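Local structure of 2-oxoglutarate carboxylase small subunit (Hydrogenobacter thermophilus, 7KCT) at residues E261-L266 / G290-I295; S265-A270 / G280-I285. The protein is the small (beta) subunit of a carboxylase, built like a biotin carboxylase around an ATP-grasp domain, and binds ADP, magnesium and bicarbonate. All coordinates share one frame; numbering follows the deposited sequence.

Contact 1: residues E261-L266 / G290-I295; sequences EYYGSL and GNLYFI. With ADP (adenosine-5'-diphosphate), chain C.
The phenol ring of Tyr263 is sandwiched. Leu292 CD2 sits over one face in a CH-pi contact, 3.7 Å from the ring centroid and 13° off the normal, while CD2 of the neighbouring Tyr262 stands above the opposite face. Leu292 meets its own face of the ring at two points, since its CB also lies against the outer part, 3.6 Å from Tyr263 CE1. The first torsion of Tyr263 (chi1 -78°) sets CG beside its backbone N and sends the ring from helix 257-273 to the start of strand 292-298. In this ATP-grasp domain that strand is an outer member of a four-stranded antiparallel sheet, and the helix packs on the face of the sheet turned from the ADP beside Ile295. Tyrosine suits the place because its ring fills the apolar layer beside Phe219 while its hydroxyl reaches the backbone: Leu292 N donates to Tyr263 OH over 3.2 Å, nearly straight at 174°. Just before the strand, Asn291 N is bonded to Asp287 OD1. At the far end of 290-295, Ile295 turns to the nucleotide, its CD1 3.6 Å from ADP O1A.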
# COMPACT_ATOMS: atom_id res chain seq x y z
N GLU A 261 11.79 2.59 25.75
CA GLU A 261 12.78 3.66 25.81
C GLU A 261 14.02 3.28 26.62
O GLU A 261 15.12 3.71 26.28
CB GLU A 261 12.13 4.90 26.36
CG GLU A 261 11.00 5.40 25.46
CD GLU A 261 11.48 5.84 24.06
OE1 GLU A 261 10.68 5.78 23.10
OE2 GLU A 261 12.66 6.26 23.92
N TYR A 262 13.88 2.44 27.65
CA TYR A 262 15.05 1.99 28.40
C TYR A 262 15.97 1.16 27.52
O TYR A 262 17.16 1.46 27.39
CB TYR A 262 14.62 1.18 29.64
CG TYR A 262 15.77 0.46 30.29
CD1 TYR A 262 16.65 1.11 31.14
CD2 TYR A 262 16.00 -0.87 30.03
CE1 TYR A 262 17.74 0.44 31.73
CE2 TYR A 262 17.07 -1.54 30.58
CZ TYR A 262 17.92 -0.88 31.45
OH TYR A 262 18.98 -1.58 32.01
N TYR A 263 15.44 0.08 26.94
CA TYR A 263 16.28 -0.75 26.11
C TYR A 263 16.72 -0.01 24.86
O TYR A 263 17.84 -0.21 24.38
CB TYR A 263 15.56 -2.04 25.72
CG TYR A 263 15.53 -3.06 26.82
CD1 TYR A 263 16.70 -3.69 27.23
CD2 TYR A 263 14.33 -3.43 27.42
CE1 TYR A 263 16.70 -4.64 28.22
CE2 TYR A 263 14.31 -4.39 28.42
CZ TYR A 263 15.49 -5.00 28.80
OH TYR A 263 15.48 -5.95 29.77
N GLY A 264 15.87 0.89 24.35
CA GLY A 264 16.25 1.68 23.19
C GLY A 264 17.38 2.65 23.48
O GLY A 264 18.25 2.87 22.61
N SER A 265 17.42 3.21 24.69
CA SER A 265 18.51 4.12 25.07
C SER A 265 19.83 3.38 25.13
O SER A 265 20.86 3.91 24.70
CB SER A 265 18.20 4.81 26.40
OG SER A 265 17.27 5.87 26.18
N LEU A 266 19.80 2.13 25.63
CA LEU A 266 21.00 1.30 25.75
C LEU A 266 21.59 0.97 24.38
O LEU A 266 22.82 0.88 24.23
CB LEU A 266 20.66 0.00 26.47
CG LEU A 266 20.39 0.24 27.95
CD1 LEU A 266 20.55 -1.10 28.69
CD2 LEU A 266 21.16 1.35 28.67
N GLY A 290 10.40 -11.55 31.00
CA GLY A 290 10.37 -10.29 30.27
C GLY A 290 11.69 -9.55 30.10
O GLY A 290 11.67 -8.39 29.68
N ASN A 291 12.82 -10.19 30.38
CA ASN A 291 14.13 -9.55 30.33
C ASN A 291 14.84 -9.84 29.02
O ASN A 291 14.84 -10.99 28.55
CB ASN A 291 15.01 -10.03 31.49
CG ASN A 291 14.42 -9.71 32.87
OD1 ASN A 291 14.16 -8.55 33.18
ND2 ASN A 291 14.14 -10.73 33.65
N LEU A 292 15.50 -8.83 28.46
CA LEU A 292 16.21 -8.94 27.19
C LEU A 292 17.71 -9.15 27.36
O LEU A 292 18.35 -8.52 28.20
CB LEU A 292 15.95 -7.68 26.36
CG LEU A 292 14.70 -7.66 25.47
CD1 LEU A 292 13.54 -8.27 26.18
CD2 LEU A 292 14.38 -6.23 25.02
N TYR A 293 18.26 -10.03 26.52
CA TYR A 293 19.69 -10.30 26.42
C TYR A 293 20.14 -10.23 24.96
O TYR A 293 19.56 -10.89 24.08
CB TYR A 293 20.01 -11.68 26.97
CG TYR A 293 19.46 -11.90 28.36
CD1 TYR A 293 18.13 -12.31 28.54
CD2 TYR A 293 20.24 -11.70 29.50
CE1 TYR A 293 17.60 -12.54 29.83
CE2 TYR A 293 19.73 -11.94 30.79
CZ TYR A 293 18.40 -12.34 30.94
OH TYR A 293 17.90 -12.55 32.22
N PHE A 294 21.21 -9.49 24.74
CA PHE A 294 21.69 -9.25 23.39
C PHE A 294 22.29 -10.51 22.86
O PHE A 294 22.95 -11.26 23.59
CB PHE A 294 22.73 -8.13 23.40
CG PHE A 294 23.53 -8.02 22.12
CD1 PHE A 294 24.65 -8.79 21.91
CD2 PHE A 294 23.16 -7.11 21.13
CE1 PHE A 294 25.41 -8.65 20.74
CE2 PHE A 294 23.91 -6.94 19.96
CZ PHE A 294 25.02 -7.72 19.75
N ILE A 295 22.02 -10.78 21.59
CA ILE A 295 22.66 -11.93 20.96
C ILE A 295 23.46 -11.61 19.70
O ILE A 295 24.39 -12.37 19.36
CB ILE A 295 21.62 -13.03 20.64
CG1 ILE A 295 20.48 -12.47 19.77
CG2 ILE A 295 21.11 -13.69 21.98
CD1 ILE A 295 19.60 -13.57 19.05
PB ADP C . 21.57 -15.83 12.89
O1B ADP C . 21.61 -17.04 12.02
O2B ADP C . 20.40 -14.89 13.07
O3B ADP C . 22.89 -15.10 13.01
PA ADP C . 21.12 -15.56 15.65
O1A ADP C . 20.32 -14.31 15.59
O2A ADP C . 22.08 -15.72 16.82
O3A ADP C . 21.61 -16.57 14.56
O5' ADP C . 19.77 -16.58 16.46
C5' ADP C . 19.00 -17.41 15.52
C4' ADP C . 17.72 -17.64 16.22
O4' ADP C . 18.03 -18.72 17.14
C3' ADP C . 17.29 -16.47 17.03
O3' ADP C . 16.31 -15.70 16.31
C2' ADP C . 16.54 -17.22 18.12
O2' ADP C . 15.27 -17.80 17.63
C1' ADP C . 17.40 -18.43 18.38
N9 ADP C . 18.40 -18.16 19.44
C8 ADP C . 19.65 -17.52 19.35
N7 ADP C . 20.28 -17.51 20.55
C5 ADP C . 19.40 -18.14 21.43
C6 ADP C . 19.48 -18.43 22.82
N6 ADP C . 20.58 -18.06 23.53
N1 ADP C . 18.45 -19.03 23.47
C2 ADP C . 17.41 -19.38 22.67
N3 ADP C . 17.20 -19.18 21.36
C4 ADP C . 18.24 -18.55 20.76

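Contact 2: residues S265-A270 / G280-I285; sequences SLVVKA and GTMEFI. With MG (magnesium ion), chain E; ADP (adenosine-5'-diphosphate), chain C.
Helix 265-270 lies over strand 280-285 with their axes 10.2 Å apart at closest approach and their directions 128° from parallel; Val267 and Met282 have the nearest CA atoms, 7.3 Å apart. Between these two residues the side chains lie alongside each other, running in opposing senses. The unbranched Met282 bends at its last torsion (chi3 -148°), which lays its CE against Val267 CB at 3.5 Å. The small Ala270 adds a looser contact, its CB 4.3 Å from Met282 CE. Val267 CG1 touches both strand partners: besides the Met282 sulfur it meets the edge of the Phe284 ring, in the ring plane, 3.7 Å from Phe284 CZ. Alternation along the strand sends Glu283 and Ile285 to the other face. There Glu283 OE2 binds the magnesium ion at 2.2 Å, and Ile285 CD1 packs 3.7 Å from ADP C2'. Glu296, two ADP oxygens and two waters complete the metal site, while Lys245 forms a salt bridge with Glu283 OE1. On the helix side, Met131 of helix 124-133 touches both Ala270 and Met282, Val221 of strand 215-223 touches Val267, and Leu292 of strand 292-298 lies on Phe284.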
# COMPACT_ATOMS: atom_id res chain seq x y z
N SER A 265 17.42 3.21 24.69
CA SER A 265 18.51 4.12 25.07
C SER A 265 19.83 3.38 25.13
O SER A 265 20.86 3.91 24.70
CB SER A 265 18.20 4.81 26.40
OG SER A 265 17.27 5.87 26.18
N LEU A 266 19.80 2.13 25.63
CA LEU A 266 21.00 1.30 25.75
C LEU A 266 21.59 0.97 24.38
O LEU A 266 22.82 0.88 24.23
CB LEU A 266 20.66 0.00 26.47
CG LEU A 266 20.39 0.24 27.95
CD1 LEU A 266 20.55 -1.10 28.69
CD2 LEU A 266 21.16 1.35 28.67
N VAL A 267 20.73 0.67 23.40
CA VAL A 267 21.26 0.33 22.09
C VAL A 267 21.83 1.57 21.42
O VAL A 267 22.88 1.51 20.78
CB VAL A 267 20.21 -0.34 21.19
CG1 VAL A 267 19.76 -1.64 21.77
CG2 VAL A 267 19.05 0.56 20.96
N VAL A 268 21.18 2.72 21.59
CA VAL A 268 21.74 3.96 21.04
C VAL A 268 23.14 4.19 21.62
O VAL A 268 24.13 4.29 20.88
CB VAL A 268 20.80 5.14 21.32
CG1 VAL A 268 21.50 6.50 21.03
CG2 VAL A 268 19.59 5.06 20.46
N LYS A 269 23.24 4.17 22.96
CA LYS A 269 24.53 4.37 23.63
C LYS A 269 25.59 3.44 23.09
O LYS A 269 26.73 3.85 22.85
CB LYS A 269 24.38 4.15 25.14
CG LYS A 269 25.66 4.40 25.97
CD LYS A 269 25.48 4.09 27.47
CE LYS A 269 26.82 4.05 28.19
NZ LYS A 269 27.64 5.27 27.89
N ALA A 270 25.26 2.18 22.89
CA ALA A 270 26.27 1.27 22.39
C ALA A 270 26.59 1.55 20.93
O ALA A 270 27.74 1.38 20.50
CB ALA A 270 25.80 -0.16 22.62
N GLY A 280 21.08 -0.26 11.12
CA GLY A 280 21.58 -1.49 11.70
C GLY A 280 20.56 -1.96 12.71
O GLY A 280 19.66 -1.22 13.09
N THR A 281 20.68 -3.22 13.10
CA THR A 281 19.73 -3.82 14.02
C THR A 281 20.48 -4.57 15.11
O THR A 281 21.41 -5.31 14.81
CB THR A 281 18.79 -4.81 13.27
OG1 THR A 281 17.91 -4.05 12.43
CG2 THR A 281 18.01 -5.66 14.28
N MET A 282 20.02 -4.44 16.36
CA MET A 282 20.52 -5.23 17.49
C MET A 282 19.47 -6.26 17.90
O MET A 282 18.33 -5.89 18.18
CB MET A 282 20.88 -4.31 18.64
CG MET A 282 21.98 -3.38 18.20
SD MET A 282 22.60 -2.88 19.75
CE MET A 282 23.15 -1.22 19.42
N GLU A 283 19.83 -7.54 17.88
CA GLU A 283 18.86 -8.59 18.14
C GLU A 283 19.06 -9.07 19.57
O GLU A 283 20.21 -9.26 20.01
CB GLU A 283 19.01 -9.73 17.14
CG GLU A 283 18.91 -9.26 15.66
CD GLU A 283 18.77 -10.40 14.64
OE1 GLU A 283 18.00 -10.22 13.67
OE2 GLU A 283 19.47 -11.44 14.73
N PHE A 284 17.93 -9.24 20.29
CA PHE A 284 17.82 -9.71 21.68
C PHE A 284 16.95 -10.96 21.74
O PHE A 284 16.04 -11.14 20.93
CB PHE A 284 17.15 -8.66 22.55
CG PHE A 284 17.90 -7.42 22.68
CD1 PHE A 284 17.88 -6.47 21.66
CD2 PHE A 284 18.66 -7.18 23.82
CE1 PHE A 284 18.57 -5.32 21.81
CE2 PHE A 284 19.37 -6.02 23.97
CZ PHE A 284 19.33 -5.10 22.96
N ILE A 285 17.22 -11.82 22.71
CA ILE A 285 16.32 -12.89 23.16
C ILE A 285 15.66 -12.40 24.45
O ILE A 285 16.33 -11.86 25.34
CB ILE A 285 17.09 -14.19 23.41
CG1 ILE A 285 17.61 -14.83 22.13
CG2 ILE A 285 16.22 -15.21 24.15
CD1 ILE A 285 16.52 -15.24 21.19
MG MG E . 19.99 -13.23 13.61
PB ADP C . 21.57 -15.83 12.89
O1B ADP C . 21.61 -17.04 12.02
O2B ADP C . 20.40 -14.89 13.07
O3B ADP C . 22.89 -15.10 13.01
PA ADP C . 21.12 -15.56 15.65
O1A ADP C . 20.32 -14.31 15.59
O2A ADP C . 22.08 -15.72 16.82
O3A ADP C . 21.61 -16.57 14.56
O5' ADP C . 19.77 -16.58 16.46
C5' ADP C . 19.00 -17.41 15.52
C4' ADP C . 17.72 -17.64 16.22
O4' ADP C . 18.03 -18.72 17.14
C3' ADP C . 17.29 -16.47 17.03
O3' ADP C . 16.31 -15.70 16.31
C2' ADP C . 16.54 -17.22 18.12
O2' ADP C . 15.27 -17.80 17.63
C1' ADP C . 17.40 -18.43 18.38
N9 ADP C . 18.40 -18.16 19.44
C8 ADP C . 19.65 -17.52 19.35
N7 ADP C . 20.28 -17.51 20.55
C5 ADP C . 19.40 -18.14 21.43
C6 ADP C . 19.48 -18.43 22.82
N6 ADP C . 20.58 -18.06 23.53
N1 ADP C . 18.45 -19.03 23.47
C2 ADP C . 17.41 -19.38 22.67
N3 ADP C . 17.20 -19.18 21.36
C4 ADP C . 18.24 -18.55 20.76
O HOH W 1 19.59 -12.01 11.62
O HOH W 2 18.15 -13.76 13.40

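How the contacts relate
Both contacts are buried and belong to one layer, in which helix 257-273 packs on adjacent strands of the same antiparallel sheet, with centres 7 Å apart. Contact 1 uses the earlier part of the helix and the outer strand 292-298; contact 2 uses a later part and the inner strand 278-286, and Ser265 and Leu266 are common to both. Backbone pairing joins the strands, with Ile295 N 2.8 Å from Glu283 O. Their chemistry differs: contact 1, where the outer strand begins, adds a hydrogen bond to aromatic packing, whereas contact 2 joins helix and strand through apolar side chains, with no hydrogen bond between them. Each strand also offers side chains to the nucleotide on the opposite face, but of these two contacts contact 2 supplies a magnesium ligand, Glu283.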